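Local coordinates for protein peptidoglycan glycosyltransferase (Eggerthella lenta, PDB 4MNR) that is a penicillin-binding protein that probably joins an N-terminal dimerisation-type domain to a larger domain related to the beta-lactamases, at residues L111-K116 / P340-S345; V133-D138 / M324-T329. One frame throughout, in Å; residues are numbered along the deposited sequence.

Contact 1: residues L111-K116 / P340-S345; sequences LTLNSK and PYLVDS
Leu342 O is crowded by atoms of Leu111 and Thr112, yet the sole hydrogen bond across the contact reaches it from well above its carbonyl plane. Thr112 N donates to Leu342 O over 2.8 Å, lying 45° out of that plane, and the N-H points at the oxygen at 152°. Leu111 adds a CA-H...O contact, its CA 3.1 Å from Leu342 O. Thr112 OG1 also lies close to it, but that hydroxyl is hydrogen-bonded to Ile142 O instead. A chi1 of 49° places OG1 between the backbone N and the carbonyl carbon and puts CG2 anti to the carbonyl carbon, where Thr112 CG2 meets the Tyr341 ring obliquely, 3.5 Å from CE2. Next to this junction, Leu111 and Val343 form an antiparallel non-hydrogen-bonded pair with their CA atoms 4.3 Å apart. Their side chains diverge, so that they meet only through branch ends, Leu111 CD2 lying 4.0 Å from Val343 CG2. Another methyl pair, Leu113 CD2 and Leu342 CD1 at 3.8 Å, extends the apolar packing. Beyond the pair, Asp344 and Ser345 together face Thr110 in a classic beta bulge, within the mixed sheet where strands 108-111 and 343-347 are neighbours. Past Leu113 segment 111-116 turns away into helix 115-125, with Asn114 as N-cap, its OD1 accepting a weak bond from Lys116 N and a further one from Ile117 N. The chemistry implies that the buried Leu342 carbonyl is satisfied by the Thr112 amide with modest help from a C-H, while the threonine hydroxyl ties the junction to strand 142-148.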
loop_
_atom_site.group_PDB
_atom_site.type_symbol
_atom_site.label_atom_id
_atom_site.label_comp_id
_atom_site.label_asym_id
_atom_site.label_seq_id
_atom_site.Cartn_x
_atom_site.Cartn_y
_atom_site.Cartn_z
ATOM N N LEU A 111 4.095 19.057 2.013
ATOM C CA LEU A 111 3.708 17.652 2.079
ATOM C C LEU A 111 4.434 16.952 3.216
ATOM O O LEU A 111 5.399 17.489 3.778
ATOM C CB LEU A 111 4.039 16.939 0.767
ATOM C CG LEU A 111 3.422 17.538 -0.498
ATOM C CD1 LEU A 111 3.781 16.683 -1.711
ATOM C CD2 LEU A 111 1.905 17.682 -0.354
ATOM N N THR A 112 3.969 15.743 3.527
ATOM C CA THR A 112 4.607 14.892 4.530
ATOM C C THR A 112 5.827 14.137 3.982
ATOM O O THR A 112 6.600 13.560 4.755
ATOM C CB THR A 112 3.620 13.836 5.062
ATOM O OG1 THR A 112 2.977 13.201 3.952
ATOM C CG2 THR A 112 2.543 14.490 5.943
ATOM N N LEU A 113 5.989 14.134 2.659
ATOM C CA LEU A 113 7.030 13.331 2.020
ATOM C C LEU A 113 8.428 13.741 2.453
ATOM O O LEU A 113 8.711 14.935 2.622
ATOM C CB LEU A 113 6.953 13.477 0.503
ATOM C CG LEU A 113 5.636 13.127 -0.183
ATOM C CD1 LEU A 113 5.801 13.340 -1.681
ATOM C CD2 LEU A 113 5.195 11.697 0.140
ATOM N N ASN A 114 9.307 12.752 2.631
ATOM C CA ASN A 114 10.729 13.024 2.793
ATOM C C ASN A 114 11.426 12.752 1.462
ATOM O O ASN A 114 11.225 11.696 0.869
ATOM C CB ASN A 114 11.335 12.155 3.896
ATOM C CG ASN A 114 12.858 12.304 3.974
ATOM O OD1 ASN A 114 13.595 11.576 3.303
ATOM N ND2 ASN A 114 13.329 13.281 4.758
ATOM N N SER A 115 12.208 13.704 0.964
ATOM C CA SER A 115 12.762 13.537 -0.377
ATOM C C SER A 115 13.694 12.331 -0.524
ATOM O O SER A 115 13.724 11.711 -1.584
ATOM C CB SER A 115 13.451 14.822 -0.856
ATOM O OG SER A 115 14.613 15.090 -0.090
ATOM N N LYS A 116 14.419 11.978 0.536
ATOM C CA LYS A 116 15.362 10.861 0.456
ATOM C C LYS A 116 14.648 9.513 0.493
ATOM O O LYS A 116 15.022 8.580 -0.230
ATOM C CB LYS A 116 16.414 10.936 1.570
ATOM C CG LYS A 116 17.332 12.147 1.462
ATOM C CD LYS A 116 18.227 12.268 2.694
ATOM C CE LYS A 116 19.070 11.019 2.909
ATOM N NZ LYS A 116 19.933 11.120 4.130
ATOM N N PRO A 340 -4.508 8.058 6.876
ATOM C CA PRO A 340 -3.346 8.441 6.056
ATOM C C PRO A 340 -3.454 9.900 5.628
ATOM O O PRO A 340 -4.545 10.346 5.284
ATOM C CB PRO A 340 -3.457 7.528 4.834
ATOM C CG PRO A 340 -4.891 7.054 4.826
ATOM C CD PRO A 340 -5.284 6.964 6.266
ATOM N N TYR A 341 -2.350 10.635 5.662
ATOM C CA TYR A 341 -2.374 12.000 5.156
ATOM C C TYR A 341 -1.076 12.391 4.467
ATOM O O TYR A 341 -0.015 11.825 4.749
ATOM C CB TYR A 341 -2.735 13.006 6.252
ATOM C CG TYR A 341 -1.705 13.227 7.334
ATOM C CD1 TYR A 341 -1.570 12.329 8.382
ATOM C CD2 TYR A 341 -0.897 14.358 7.329
ATOM C CE1 TYR A 341 -0.654 12.524 9.384
ATOM C CE2 TYR A 341 0.023 14.574 8.340
ATOM C CZ TYR A 341 0.141 13.652 9.363
ATOM O OH TYR A 341 1.048 13.856 10.373
ATOM N N LEU A 342 -1.189 13.375 3.579
ATOM C CA LEU A 342 -0.122 13.752 2.676
ATOM C C LEU A 342 0.270 15.221 2.841
ATOM O O LEU A 342 1.356 15.623 2.441
ATOM C CB LEU A 342 -0.616 13.502 1.248
ATOM C CG LEU A 342 0.313 13.258 0.075
ATOM C CD1 LEU A 342 1.496 12.400 0.472
ATOM C CD2 LEU A 342 -0.501 12.586 -1.034
ATOM N N VAL A 343 -0.625 16.035 3.409
ATOM C CA VAL A 343 -0.334 17.462 3.596
ATOM C C VAL A 343 -0.101 17.786 5.053
ATOM O O VAL A 343 -0.990 17.583 5.879
ATOM C CB VAL A 343 -1.455 18.370 3.028
ATOM C CG1 VAL A 343 -1.194 19.855 3.381
ATOM C CG2 VAL A 343 -1.545 18.172 1.531
ATOM N N ASP A 344 1.095 18.289 5.369
ATOM C CA ASP A 344 1.447 18.600 6.750
ATOM C C ASP A 344 0.925 19.963 7.149
ATOM O O ASP A 344 0.468 20.175 8.280
ATOM C CB ASP A 344 2.965 18.596 6.938
ATOM C CG ASP A 344 3.378 19.058 8.330
ATOM O OD1 ASP A 344 3.294 18.245 9.274
ATOM O OD2 ASP A 344 3.792 20.225 8.481
ATOM N N SER A 345 1.029 20.912 6.232
ATOM C CA SER A 345 0.655 22.276 6.579
ATOM C C SER A 345 0.438 23.139 5.353
ATOM O O SER A 345 0.929 22.836 4.265
ATOM C CB SER A 345 1.728 22.916 7.461
ATOM O OG SER A 345 2.985 22.882 6.809
#

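Contact 2: residues V133-D138 / M324-T329; sequences VVMDPD and MAMVGT
Met135, a selenomethionine, and Thr329 cross at about a right angle, their side chains meeting where strand 130-135 passes against helix 321-332. Met135 CB lies 4.0 Å from Thr329 CG2, and in the conformer described, one of two in the model, the chain bends at its end so that SE comes within 3.8 Å of Ala325 CB. Ala325 CB is directed toward the strand, and this one methyl also receives Val133 CG1 at 3.9 Å. One helical turn on, Thr329 is set by a chi1 of 66°, which carries CG2 to the strand side and turns OG1 back to its own helix. There OG1 donates to Met326 O over 2.9 Å, so the hydroxyl is spent within the helix and an apolar methyl meets the strand. Pro137 closes this end, its CB resting 4.0 Å from Thr329 CB, just where Asp136 OD1 accepts from Asp138 N in an Asx turn. The axes of strand 133-135 and helix 324-329 approach to 8.8 Å, with their N-to-C directions 29° apart. Strand 130-135 lies between strands 142-148 and 425-431 of the antiparallel five-stranded sheet, and helix 321-332 packs on that sheet, Ala325 also touching Ala428 of strand 425-431.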
loop_
_atom_site.group_PDB
_atom_site.type_symbol
_atom_site.label_atom_id
_atom_site.label_comp_id
_atom_site.label_asym_id
_atom_site.label_seq_id
_atom_site.Cartn_x
_atom_site.Cartn_y
_atom_site.Cartn_z
ATOM N N VAL A 133 4.582 2.537 -0.955
ATOM C CA VAL A 133 4.115 3.524 0.011
ATOM C C VAL A 133 4.872 3.311 1.323
ATOM O O VAL A 133 5.019 2.179 1.770
ATOM C CB VAL A 133 2.593 3.389 0.267
ATOM C CG1 VAL A 133 2.154 4.298 1.427
ATOM C CG2 VAL A 133 1.795 3.694 -1.004
ATOM N N VAL A 134 5.383 4.393 1.912
ATOM C CA VAL A 134 6.062 4.326 3.199
ATOM C C VAL A 134 5.288 5.251 4.119
ATOM O O VAL A 134 5.004 6.388 3.757
ATOM C CB VAL A 134 7.516 4.830 3.107
ATOM C CG1 VAL A 134 8.184 4.761 4.456
ATOM C CG2 VAL A 134 8.319 4.015 2.093
HETATM N N MSE A 135 4.963 4.756 5.307
HETATM C CA MSE A 135 4.146 5.503 6.257
HETATM C C MSE A 135 4.789 5.527 7.629
HETATM O O MSE A 135 5.574 4.638 7.985
HETATM C CB MSE A 135 2.761 4.859 6.389
HETATM C CG MSE A 135 2.013 4.707 5.085
HETATM SE SE MSE A 135 0.126 4.314 5.350
HETATM C CE MSE A 135 -0.413 6.114 5.787
ATOM N N ASP A 136 4.441 6.549 8.403
ATOM C CA ASP A 136 4.740 6.555 9.836
ATOM C C ASP A 136 3.516 5.972 10.525
ATOM O O ASP A 136 2.447 6.573 10.501
ATOM C CB ASP A 136 4.982 7.980 10.338
ATOM C CG ASP A 136 5.279 8.036 11.840
ATOM O OD1 ASP A 136 5.054 7.031 12.562
ATOM O OD2 ASP A 136 5.741 9.096 12.320
ATOM N N PRO A 137 3.660 4.795 11.148
ATOM C CA PRO A 137 2.471 4.132 11.694
ATOM C C PRO A 137 1.871 4.864 12.888
ATOM O O PRO A 137 0.726 4.621 13.245
ATOM C CB PRO A 137 2.996 2.748 12.118
ATOM C CG PRO A 137 4.459 2.966 12.343
ATOM C CD PRO A 137 4.895 4.021 11.368
ATOM N N ASP A 138 2.635 5.759 13.499
ATOM C CA ASP A 138 2.156 6.434 14.697
ATOM C C ASP A 138 1.276 7.645 14.375
ATOM O O ASP A 138 0.501 8.096 15.226
ATOM C CB ASP A 138 3.330 6.828 15.598
ATOM C CG ASP A 138 4.006 5.622 16.242
ATOM O OD1 ASP A 138 3.289 4.738 16.762
ATOM O OD2 ASP A 138 5.256 5.555 16.222
HETATM N N MSE A 324 -2.790 -1.649 1.725
HETATM C CA MSE A 324 -1.885 -2.644 2.301
HETATM C C MSE A 324 -0.881 -2.034 3.272
HETATM O O MSE A 324 -0.497 -2.660 4.249
HETATM C CB MSE A 324 -1.193 -3.489 1.213
HETATM C CG MSE A 324 -2.172 -4.275 0.360
HETATM SE SE MSE A 324 -3.502 -5.281 1.398
HETATM C CE MSE A 324 -2.290 -6.388 2.457
ATOM N N ALA A 325 -0.473 -0.794 3.027
ATOM C CA ALA A 325 0.367 -0.101 3.980
ATOM C C ALA A 325 -0.416 0.149 5.264
ATOM O O ALA A 325 0.123 -0.007 6.350
ATOM C CB ALA A 325 0.889 1.208 3.389
HETATM N N MSE A 326 -1.691 0.507 5.130
HETATM C CA MSE A 326 -2.553 0.681 6.302
HETATM C C MSE A 326 -2.707 -0.608 7.103
HETATM O O MSE A 326 -2.760 -0.583 8.333
HETATM C CB MSE A 326 -3.917 1.242 5.902
HETATM C CG MSE A 326 -3.784 2.669 5.334
HETATM SE SE MSE A 326 -5.433 3.258 4.484
HETATM C CE MSE A 326 -6.590 2.932 5.959
ATOM N N VAL A 327 -2.779 -1.743 6.410
ATOM C CA VAL A 327 -2.809 -3.027 7.107
ATOM C C VAL A 327 -1.542 -3.186 7.942
ATOM O O VAL A 327 -1.588 -3.578 9.105
ATOM C CB VAL A 327 -2.962 -4.208 6.113
ATOM C CG1 VAL A 327 -2.666 -5.524 6.817
ATOM C CG2 VAL A 327 -4.356 -4.229 5.530
ATOM N N GLY A 328 -0.402 -2.852 7.349
ATOM C CA GLY A 328 0.852 -2.855 8.070
ATOM C C GLY A 328 0.866 -1.913 9.266
ATOM O O GLY A 328 1.392 -2.253 10.331
ATOM N N THR A 329 0.305 -0.719 9.101
ATOM C CA THR A 329 0.320 0.223 10.219
ATOM C C THR A 329 -0.542 -0.274 11.384
ATOM O O THR A 329 -0.221 0.013 12.525
ATOM C CB THR A 329 -0.064 1.678 9.842
ATOM O OG1 THR A 329 -1.436 1.745 9.424
ATOM C CG2 THR A 329 0.855 2.209 8.743
#

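Overall arrangement
Contact 2 is nested in the chain loop that contact 1 closes, and their centres lie 13 Å apart. Contact 1 includes strand residues of the mixed sheet and lies about 16 Å from the centre of the chain, whereas contact 2 is only about 7 Å from it. Pro340, at the start of segment 340-345, bridges the two: its CG packs 3.8 Å from Met326 SE, and, in the conformer described, Pro340 CB lies near Met135 CE. Ile142 of strand 142-148 gives a second connection, its carbonyl bonded to Thr112 OG1 and Met135 packing on it. Backbone hydrogen bonds of Tyr341 with Ile142 and of Asn114 with Leu143 also join contact 1 to the antiparallel sheet.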